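Local coordinates for protein adhesin LabA (Helicobacter pylori, PDB 6GMM) that probably attaches the bacterium to the gastric mucosa as a surface lectin specific for LacdiNAc-bearing glycans, at residues L191-Q194 against A195-I199; S8-R11 against L12-L16; S259-V262 against A263-Q267; C326-Q330 against N331-R335. One frame throughout, in Å; residues are numbered along the deposited sequence.

Contact 1. Residues L191-Q194 against A195-I199; sequences LLEQ and ASTII
The flat carboxylate of Glu193 turns OE2 to the hydroxyl of Thr197, one helical turn on, with 3.4 Å between OE2 and Thr197 OG1. The torsions explain the reach: CG stands anti to the backbone N of Glu193 (chi1 172°), and the bend at chi2 (56°) swings the carboxylate forward along the helix, toward Thr197. The second flat group, the amide of Gln194, is engaged at both ends, firmly only at NE2. Its NE2 bonds to Val190 O, one turn back, while OE1 accepts a weak bond from a water at 3.3 Å. That same water lies 2.9 Å from Thr197 OG1 and so links the amide to the hydroxyl. A second water joins Glu193 OE2 and Ser196 OG through two weak bonds.

Beneath these side chains the regular helical pattern persists: Ala195 N bonds to Leu191 O at 2.9 Å, and Thr197 N to Glu193 O at 2.9 Å, the latter with a 150° angle at the hydrogen. The other side of this turn is apolar. Leu191, Leu192 and Ala195 all pack on helix 57-76, at Ala65, Leu66 and Ala69, and Ile198 meets Ile141 of helix 128-145. Helix 188-205 is thus amphipathic here, with Gln194 at the border, since it also touches Ile141. The Glu193 carboxylate has among these residues one long contact and one weak water bond, which suggests that it is held only lightly.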
loop_
_atom_site.group_PDB
_atom_site.type_symbol
_atom_site.label_atom_id
_atom_site.label_comp_id
_atom_site.label_asym_id
_atom_site.label_seq_id
_atom_site.Cartn_x
_atom_site.Cartn_y
_atom_site.Cartn_z
ATOM N N LEU A 191 -11.203 -10.769 1.401
ATOM C CA LEU A 191 -10.386 -11.241 0.277
ATOM C C LEU A 191 -8.907 -11.307 0.591
ATOM O O LEU A 191 -8.277 -12.316 0.279
ATOM C CB LEU A 191 -10.658 -10.424 -0.987
ATOM C CG LEU A 191 -12.120 -10.473 -1.434
ATOM C CD1 LEU A 191 -12.365 -9.577 -2.599
ATOM C CD2 LEU A 191 -12.576 -11.909 -1.688
ATOM N N LEU A 192 -8.360 -10.292 1.263
ATOM C CA LEU A 192 -6.951 -10.315 1.660
ATOM C C LEU A 192 -6.657 -11.424 2.669
ATOM O O LEU A 192 -5.552 -11.974 2.661
ATOM C CB LEU A 192 -6.490 -8.947 2.181
ATOM C CG LEU A 192 -6.276 -7.909 1.083
ATOM C CD1 LEU A 192 -6.188 -6.561 1.667
ATOM C CD2 LEU A 192 -5.016 -8.219 0.226
ATOM N N GLU A 193 -7.655 -11.780 3.504
ATOM C CA GLU A 193 -7.526 -12.877 4.453
ATOM C C GLU A 193 -7.463 -14.204 3.668
ATOM O O GLU A 193 -6.616 -15.066 3.968
ATOM C CB GLU A 193 -8.681 -12.871 5.477
ATOM C CG GLU A 193 -8.725 -14.106 6.383
ATOM C CD GLU A 193 -7.466 -14.416 7.182
ATOM O OE1 GLU A 193 -6.877 -13.474 7.764
ATOM O OE2 GLU A 193 -7.075 -15.605 7.237
ATOM N N GLN A 194 -8.331 -14.327 2.617
ATOM C CA GLN A 194 -8.389 -15.494 1.739
ATOM C C GLN A 194 -7.030 -15.654 1.080
ATOM O O GLN A 194 -6.480 -16.753 1.075
ATOM C CB GLN A 194 -9.477 -15.340 0.653
ATOM C CG GLN A 194 -10.931 -15.367 1.127
ATOM C CD GLN A 194 -11.134 -16.125 2.409
ATOM O OE1 GLN A 194 -10.877 -17.333 2.515
ATOM N NE2 GLN A 194 -11.590 -15.413 3.417
ATOM N N ALA A 195 -6.456 -14.543 0.601
ATOM C CA ALA A 195 -5.152 -14.531 -0.055
ATOM C C ALA A 195 -4.086 -14.993 0.941
ATOM O O ALA A 195 -3.152 -15.680 0.541
ATOM C CB ALA A 195 -4.837 -13.126 -0.534
ATOM N N SER A 196 -4.224 -14.621 2.239
ATOM C CA SER A 196 -3.229 -15.001 3.252
ATOM C C SER A 196 -3.313 -16.461 3.574
ATOM O O SER A 196 -2.283 -17.090 3.786
ATOM C CB SER A 196 -3.364 -14.159 4.516
ATOM O OG SER A 196 -2.283 -14.429 5.393
ATOM N N THR A 197 -4.540 -17.027 3.569
ATOM C CA THR A 197 -4.776 -18.441 3.811
ATOM C C THR A 197 -4.056 -19.276 2.765
ATOM O O THR A 197 -3.422 -20.276 3.130
ATOM C CB THR A 197 -6.272 -18.738 3.855
ATOM O OG1 THR A 197 -6.819 -18.101 5.008
ATOM C CG2 THR A 197 -6.574 -20.251 3.915
ATOM N N ILE A 198 -4.172 -18.903 1.476
ATOM C CA ILE A 198 -3.493 -19.615 0.390
ATOM C C ILE A 198 -1.989 -19.737 0.680
ATOM O O ILE A 198 -1.519 -20.837 0.846
ATOM C CB ILE A 198 -3.729 -18.935 -0.982
ATOM C CG1 ILE A 198 -5.212 -19.045 -1.429
ATOM C CG2 ILE A 198 -2.757 -19.508 -2.041
ATOM C CD1 ILE A 198 -5.545 -18.213 -2.656
ATOM N N ILE A 199 -1.278 -18.599 0.812
ATOM C CA ILE A 199 0.167 -18.493 0.991
ATOM C C ILE A 199 0.613 -19.043 2.340
ATOM O O ILE A 199 1.565 -19.828 2.376
ATOM C CB ILE A 199 0.683 -17.036 0.726
ATOM C CG1 ILE A 199 0.016 -16.399 -0.531
ATOM C CG2 ILE A 199 2.216 -16.989 0.613
ATOM C CD1 ILE A 199 0.432 -16.989 -1.945
HETATM O O HOH W 1 -3.779 -16.460 7.754
HETATM O O HOH W 2 -9.697 -17.893 5.580
#

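Contact 2. Residues S8-R11 against L12-L16; sequences SYER and LNNLL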
loop_
_atom_site.group_PDB
_atom_site.type_symbol
_atom_site.label_atom_id
_atom_site.label_comp_id
_atom_site.label_asym_id
_atom_site.label_seq_id
_atom_site.Cartn_x
_atom_site.Cartn_y
_atom_site.Cartn_z
ATOM N N SER A 8 28.544 25.011 12.914
ATOM C CA SER A 8 27.710 26.161 13.227
ATOM C C SER A 8 26.838 26.571 12.041
ATOM O O SER A 8 25.704 27.023 12.254
ATOM C CB SER A 8 28.572 27.336 13.671
ATOM O OG SER A 8 29.246 27.048 14.884
ATOM N N TYR A 9 27.362 26.410 10.797
ATOM C CA TYR A 9 26.643 26.778 9.586
ATOM C C TYR A 9 25.542 25.795 9.274
ATOM O O TYR A 9 24.428 26.233 8.992
ATOM C CB TYR A 9 27.585 27.025 8.402
ATOM C CG TYR A 9 27.919 28.499 8.232
ATOM C CD1 TYR A 9 27.139 29.324 7.426
ATOM C CD2 TYR A 9 29.011 29.070 8.884
ATOM C CE1 TYR A 9 27.438 30.677 7.270
ATOM C CE2 TYR A 9 29.309 30.427 8.748
ATOM C CZ TYR A 9 28.520 31.226 7.936
ATOM O OH TYR A 9 28.815 32.558 7.767
ATOM N N GLU A 10 25.820 24.476 9.386
ATOM C CA GLU A 10 24.817 23.430 9.172
ATOM C C GLU A 10 23.698 23.554 10.227
ATOM O O GLU A 10 22.524 23.369 9.900
ATOM C CB GLU A 10 25.465 22.027 9.149
ATOM C CG GLU A 10 24.588 20.903 8.591
ATOM C CD GLU A 10 24.037 21.041 7.176
ATOM O OE1 GLU A 10 24.836 21.307 6.247
ATOM O OE2 GLU A 10 22.814 20.829 6.990
ATOM N N ARG A 11 24.072 23.961 11.456
ATOM C CA ARG A 11 23.181 24.192 12.597
ATOM C C ARG A 11 22.246 25.365 12.295
ATOM O O ARG A 11 21.043 25.259 12.517
ATOM C CB ARG A 11 24.021 24.533 13.839
ATOM C CG ARG A 11 23.477 24.001 15.159
ATOM C CD ARG A 11 24.573 23.332 15.984
ATOM N NE ARG A 11 25.712 24.221 16.243
ATOM C CZ ARG A 11 26.962 23.806 16.438
ATOM N NH1 ARG A 11 27.252 22.509 16.406
ATOM N NH2 ARG A 11 27.932 24.684 16.661
ATOM N N LEU A 12 22.813 26.490 11.794
ATOM C CA LEU A 12 22.045 27.674 11.445
ATOM C C LEU A 12 21.135 27.382 10.269
ATOM O O LEU A 12 19.948 27.708 10.339
ATOM C CB LEU A 12 22.966 28.872 11.165
ATOM C CG LEU A 12 22.313 30.184 10.711
ATOM C CD1 LEU A 12 21.472 30.817 11.812
ATOM C CD2 LEU A 12 23.369 31.167 10.235
ATOM N N ASN A 13 21.671 26.702 9.225
ATOM C CA ASN A 13 20.911 26.341 8.026
ATOM C C ASN A 13 19.668 25.529 8.341
ATOM O O ASN A 13 18.603 25.830 7.798
ATOM C CB ASN A 13 21.778 25.647 6.971
ATOM C CG ASN A 13 21.044 25.365 5.676
ATOM O OD1 ASN A 13 20.304 26.203 5.136
ATOM N ND2 ASN A 13 21.212 24.163 5.163
ATOM N N ASN A 14 19.781 24.551 9.246
ATOM C CA ASN A 14 18.624 23.732 9.598
ATOM C C ASN A 14 17.584 24.526 10.392
ATOM O O ASN A 14 16.387 24.309 10.194
ATOM C CB ASN A 14 19.027 22.413 10.279
ATOM C CG ASN A 14 19.812 21.483 9.376
ATOM O OD1 ASN A 14 19.498 21.278 8.182
ATOM N ND2 ASN A 14 20.840 20.877 9.943
ATOM N N LEU A 15 18.030 25.507 11.189
ATOM C CA LEU A 15 17.137 26.403 11.925
ATOM C C LEU A 15 16.385 27.299 10.915
ATOM O O LEU A 15 15.207 27.590 11.109
ATOM C CB LEU A 15 17.933 27.288 12.906
ATOM C CG LEU A 15 18.417 26.652 14.221
ATOM C CD1 LEU A 15 19.505 27.518 14.864
ATOM C CD2 LEU A 15 17.272 26.493 15.212
ATOM N N LEU A 16 17.077 27.726 9.844
ATOM C CA LEU A 16 16.502 28.573 8.800
ATOM C C LEU A 16 15.409 27.834 8.033
ATOM O O LEU A 16 14.326 28.384 7.834
ATOM C CB LEU A 16 17.585 29.097 7.859
ATOM C CG LEU A 16 18.479 30.218 8.428
ATOM C CD1 LEU A 16 19.569 30.594 7.439
ATOM C CD2 LEU A 16 17.665 31.442 8.819
#
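Leu12 and Leu15 make the close part of this turn, each bringing aliphatic carbon close to the carbonyl oxygen four residues back. Leu12 CB lies 3.5 Å from Ser8 O, and Leu15 CG lies 3.4 Å from Arg11 O. The backbone bond between Asn13 N and Tyr9 O is short and nearly straight, 2.8 Å with 165° at the hydrogen. Beyond the turn, Leu12 and Leu15 reach Ile402 of helix 388-408, and Leu16 meets Val445 of helix 439-452.

On the solvent side, where Arg11 and Asn14 are exposed, the fit is slacker, and the bond from Leu15 N to Arg11 O is weak. Glu10 and Asn14 cross with their carboxylate and amide planes 54° apart, and Glu10 OE2 is 3.6 Å from both Asn14 OD1 and Asn14 ND2, so neither amide end is singled out. Asn14 ND2 does come within 3.0 Å of Glu10 O, but at an angle too poor for a hydrogen bond; that carbonyl is instead taken by Asn14 N at 3.1 Å. Glu10 OE1 bonds to Ser449 OG, so its carboxylate links this N-terminal helix to the C-terminal one, and its approach to Asn14 probably adds little.

Contact 3. Residues S259-V262 against A263-Q267; sequences SKIV and AANAQ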
loop_
_atom_site.group_PDB
_atom_site.type_symbol
_atom_site.label_atom_id
_atom_site.label_comp_id
_atom_site.label_asym_id
_atom_site.label_seq_id
_atom_site.Cartn_x
_atom_site.Cartn_y
_atom_site.Cartn_z
ATOM N N SER A 259 -8.156 3.134 4.920
ATOM C CA SER A 259 -9.293 3.562 4.119
ATOM C C SER A 259 -10.514 3.783 5.002
ATOM O O SER A 259 -11.375 4.567 4.615
ATOM C CB SER A 259 -9.599 2.547 3.023
ATOM O OG SER A 259 -8.536 2.500 2.085
ATOM N N LYS A 260 -10.590 3.126 6.191
ATOM C CA LYS A 260 -11.691 3.371 7.147
ATOM C C LYS A 260 -11.647 4.846 7.562
ATOM O O LYS A 260 -12.696 5.486 7.685
ATOM C CB LYS A 260 -11.514 2.539 8.434
ATOM C CG LYS A 260 -11.705 1.038 8.303
ATOM C CD LYS A 260 -11.461 0.380 9.665
ATOM C CE LYS A 260 -11.730 -1.107 9.650
ATOM N NZ LYS A 260 -11.326 -1.746 10.938
ATOM N N ILE A 261 -10.418 5.367 7.826
ATOM C CA ILE A 261 -10.182 6.742 8.236
ATOM C C ILE A 261 -10.680 7.684 7.133
ATOM O O ILE A 261 -11.549 8.509 7.397
ATOM C CB ILE A 261 -8.711 7.020 8.650
ATOM C CG1 ILE A 261 -8.209 6.038 9.745
ATOM C CG2 ILE A 261 -8.544 8.473 9.096
ATOM C CD1 ILE A 261 -6.658 5.926 9.887
ATOM N N VAL A 262 -10.193 7.497 5.893
ATOM C CA VAL A 262 -10.593 8.280 4.720
ATOM C C VAL A 262 -12.103 8.248 4.596
ATOM O O VAL A 262 -12.699 9.299 4.448
ATOM C CB VAL A 262 -9.933 7.723 3.442
ATOM C CG1 VAL A 262 -10.350 8.518 2.220
ATOM C CG2 VAL A 262 -8.420 7.691 3.567
ATOM N N ALA A 263 -12.715 7.045 4.726
ATOM C CA ALA A 263 -14.152 6.774 4.626
ATOM C C ALA A 263 -14.947 7.520 5.651
ATOM O O ALA A 263 -16.012 8.046 5.326
ATOM C CB ALA A 263 -14.425 5.274 4.729
ATOM N N ALA A 264 -14.408 7.622 6.874
ATOM C CA ALA A 264 -15.038 8.381 7.958
ATOM C C ALA A 264 -15.000 9.902 7.725
ATOM O O ALA A 264 -15.801 10.621 8.334
ATOM C CB ALA A 264 -14.389 8.038 9.288
ATOM N N ASN A 265 -14.095 10.387 6.836
ATOM C CA ASN A 265 -13.933 11.822 6.526
ATOM C C ASN A 265 -14.387 12.216 5.112
ATOM O O ASN A 265 -14.104 13.332 4.680
ATOM C CB ASN A 265 -12.468 12.251 6.746
ATOM C CG ASN A 265 -12.049 12.243 8.185
ATOM O OD1 ASN A 265 -12.517 13.053 8.979
ATOM N ND2 ASN A 265 -11.151 11.342 8.558
ATOM N N ALA A 266 -15.064 11.320 4.388
ATOM C CA ALA A 266 -15.478 11.573 3.004
ATOM C C ALA A 266 -16.639 12.589 2.830
ATOM O O ALA A 266 -16.873 13.043 1.701
ATOM C CB ALA A 266 -15.807 10.258 2.308
ATOM N N GLN A 267 -17.335 12.970 3.925
ATOM C CA GLN A 267 -18.440 13.932 3.850
ATOM C C GLN A 267 -17.962 15.333 3.486
ATOM O O GLN A 267 -17.033 15.865 4.111
ATOM C CB GLN A 267 -19.268 13.964 5.144
#
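The last turn of helix 239-264 runs here into the loop that follows, and Asn265 is the residue on which the helical bonding pattern changes. Before it, the turn is ordinary: Ala263 N bonds to Ser259 O at 2.8 Å and Ala264 N to Lys260 O at 2.9 Å. At Asn265 the backbone N-H shifts its main acceptor to the carbonyl three residues back, Val262 O, with 3.0 Å between Asn265 N and Val262 O and 142° at the hydrogen. The donor approaches from well above that carbonyl's plane, 60° out of it, as expected when the chain tightens to a 3-10-like turn. The bond from Asn265 N to Ile261 O, the regular helical acceptor, is weak at 3.2 Å.

The side chain of Asn265 compensates in part. With CG anti to its carbonyl carbon (chi1 -69°), the amide folds back beside Ile261, and Asn265 ND2 donates a second weak bond to Ile261 O at 3.1 Å. Two weak bonds thus meet at one carbonyl in place of a single sound one. The Ile261 and Asn265 side chains run side by side, pointing the same way, and Asn265 ND2 rests 3.9 Å from Ile261 CG2. Ala263 CB lies 3.1 Å from Ser259 O, a tight approach.

Lys260, on the exposed side, reaches back along its own helix to form a salt bridge with Glu257. Inward, the turn sits between two helices: Val262 and Ser259 touch Ile300 of helix 287-311 as well as Ile50 of helix 32-50, while Asn265 reaches Ser289 near the start of helix 287-311.

Contact 4. Residues C326-Q330 against N331-R335; sequences CHEVQ and NGHLR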
loop_
_atom_site.group_PDB
_atom_site.type_symbol
_atom_site.label_atom_id
_atom_site.label_comp_id
_atom_site.label_asym_id
_atom_site.label_seq_id
_atom_site.Cartn_x
_atom_site.Cartn_y
_atom_site.Cartn_z
ATOM N N CYS A 326 0.484 -19.447 -18.002
ATOM C CA CYS A 326 -0.036 -20.504 -17.116
ATOM C C CYS A 326 -1.038 -21.417 -17.812
ATOM O O CYS A 326 -1.524 -21.104 -18.898
ATOM C CB CYS A 326 -0.663 -19.879 -15.877
ATOM S SG CYS A 326 -2.127 -18.871 -16.244
ATOM N N HIS A 327 -1.393 -22.519 -17.151
ATOM C CA HIS A 327 -2.331 -23.502 -17.682
ATOM C C HIS A 327 -3.766 -22.948 -17.853
ATOM O O HIS A 327 -4.454 -23.394 -18.768
ATOM C CB HIS A 327 -2.295 -24.812 -16.854
ATOM C CG HIS A 327 -0.940 -25.473 -16.804
ATOM N ND1 HIS A 327 -0.145 -25.603 -17.947
ATOM C CD2 HIS A 327 -0.298 -26.054 -15.760
ATOM C CE1 HIS A 327 0.949 -26.247 -17.556
ATOM N NE2 HIS A 327 0.902 -26.547 -16.252
ATOM N N GLU A 328 -4.187 -21.956 -17.024
ATOM C CA GLU A 328 -5.505 -21.310 -17.112
ATOM C C GLU A 328 -5.689 -20.604 -18.464
ATOM O O GLU A 328 -6.722 -20.795 -19.096
ATOM C CB GLU A 328 -5.715 -20.313 -15.961
ATOM C CG GLU A 328 -5.979 -21.000 -14.632
ATOM C CD GLU A 328 -7.388 -21.516 -14.437
ATOM O OE1 GLU A 328 -8.348 -20.737 -14.631
ATOM O OE2 GLU A 328 -7.534 -22.698 -14.060
ATOM N N VAL A 329 -4.688 -19.812 -18.915
ATOM C CA VAL A 329 -4.729 -19.144 -20.226
ATOM C C VAL A 329 -4.578 -20.171 -21.349
ATOM O O VAL A 329 -5.277 -20.068 -22.364
ATOM C CB VAL A 329 -3.763 -17.933 -20.408
ATOM C CG1 VAL A 329 -4.268 -16.715 -19.668
ATOM C CG2 VAL A 329 -2.335 -18.252 -19.982
ATOM N N GLN A 330 -3.696 -21.187 -21.140
ATOM C CA GLN A 330 -3.405 -22.276 -22.087
ATOM C C GLN A 330 -4.687 -23.015 -22.474
ATOM O O GLN A 330 -4.854 -23.414 -23.629
ATOM C CB GLN A 330 -2.358 -23.219 -21.468
ATOM C CG GLN A 330 -1.868 -24.347 -22.367
ATOM C CD GLN A 330 -1.036 -25.366 -21.624
ATOM O OE1 GLN A 330 -1.556 -26.316 -21.020
ATOM N NE2 GLN A 330 0.279 -25.218 -21.690
ATOM N N ASN A 331 -5.605 -23.159 -21.508
ATOM C CA ASN A 331 -6.896 -23.803 -21.695
ATOM C C ASN A 331 -8.056 -22.835 -22.028
ATOM O O ASN A 331 -9.198 -23.280 -22.179
ATOM C CB ASN A 331 -7.214 -24.677 -20.498
ATOM C CG ASN A 331 -6.458 -25.974 -20.581
ATOM O OD1 ASN A 331 -6.724 -26.805 -21.453
ATOM N ND2 ASN A 331 -5.438 -26.136 -19.741
ATOM N N GLY A 332 -7.751 -21.551 -22.207
ATOM C CA GLY A 332 -8.745 -20.559 -22.618
ATOM C C GLY A 332 -9.665 -20.029 -21.537
ATOM O O GLY A 332 -10.757 -19.535 -21.841
ATOM N N HIS A 333 -9.227 -20.090 -20.277
ATOM C CA HIS A 333 -10.003 -19.530 -19.181
ATOM C C HIS A 333 -9.637 -18.045 -19.018
ATOM O O HIS A 333 -8.558 -17.724 -18.524
ATOM C CB HIS A 333 -9.741 -20.293 -17.882
ATOM C CG HIS A 333 -10.175 -21.720 -17.916
ATOM N ND1 HIS A 333 -9.972 -22.550 -16.834
ATOM C CD2 HIS A 333 -10.805 -22.414 -18.895
ATOM C CE1 HIS A 333 -10.459 -23.725 -17.191
ATOM N NE2 HIS A 333 -10.969 -23.693 -18.427
ATOM N N LEU A 334 -10.514 -17.153 -19.479
ATOM C CA LEU A 334 -10.352 -15.695 -19.374
ATOM C C LEU A 334 -11.660 -15.095 -18.844
ATOM O O LEU A 334 -12.620 -15.828 -18.587
ATOM C CB LEU A 334 -10.028 -15.071 -20.755
ATOM C CG LEU A 334 -8.680 -15.378 -21.410
ATOM C CD1 LEU A 334 -8.530 -14.616 -22.697
ATOM C CD2 LEU A 334 -7.526 -15.054 -20.504
ATOM N N ARG A 335 -11.710 -13.759 -18.723
ATOM C CA ARG A 335 -12.892 -13.036 -18.272
ATOM C C ARG A 335 -13.932 -12.933 -19.394
ATOM O O ARG A 335 -13.570 -13.039 -20.569
ATOM C CB ARG A 335 -12.498 -11.636 -17.772
ATOM C CG ARG A 335 -11.637 -11.649 -16.519
ATOM C CD ARG A 335 -10.920 -10.321 -16.293
ATOM N NE ARG A 335 -10.281 -10.332 -14.978
ATOM C CZ ARG A 335 -9.401 -9.444 -14.540
ATOM N NH1 ARG A 335 -9.000 -8.450 -15.327
ATOM N NH2 ARG A 335 -8.909 -9.542 -13.309
#
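His327 O is gripped twice by Asn331, through the backbone N at 3.0 Å and through the side-chain ND2 at 3.1 Å. The two donors arrive from opposite faces of the carbonyl plane. With CG anti to its carbonyl carbon (chi1 -78°), the Asn331 amide turns back toward the short helix 327-330, within reach of His327 O.

The chain then ends the helix in a Schellman motif. Gly332, with positive phi, sends its N-H to Val329 O at 2.9 Å, and His333 N bonds to Glu328 O, also at 2.9 Å. The turn places the His333 side chain beside Glu328, where His333 ND1 donates to Glu328 OE1 at 3.3 Å. The carboxylate oxygen lies in the imidazole plane, whereas the ring nitrogen meets it from above the carboxylate plane, 56° out of it. Farther along, Val329 CG1 touches Leu334 CD2 at 3.8 Å, a small apolar contact across the turn.

Outside partners fix both members of the His-carboxylate pair: Glu328 OE2 bonds to Ser103 N, and the His333 ring stacks on Trp347. At the start of the helix, N-cap residue Cys326 is joined by a disulfide to Cys351. Although Glu328 is buried, which by itself would favour the neutral acid, the donors from His333 ND1 and Ser103 N would help to keep its carboxylate ionised; that charge may in turn favour a protonated His333 ring.

In the fold
Along the chain the order is contact 2, contact 1, contact 3, contact 4, on helices 4-28, 188-205, 239-264 and 327-330 with its following loop. Contacts 1 and 3 are neighbours, with centres 25 Å apart and nearest atoms about 9 Å apart; their helices pack together, as Leu192 on Val256 attests. Contact 4 lies 22 Å from contact 1, centre to centre. Contact 2 is remote, 62 Å from contact 4 between centres. None touches another: contact 2 belongs to the end where the termini meet, on the opposite side of the chain's centre from contacts 1 and 4, while contacts 1 and 3 share one helical body of this elongated adhesin exodomain.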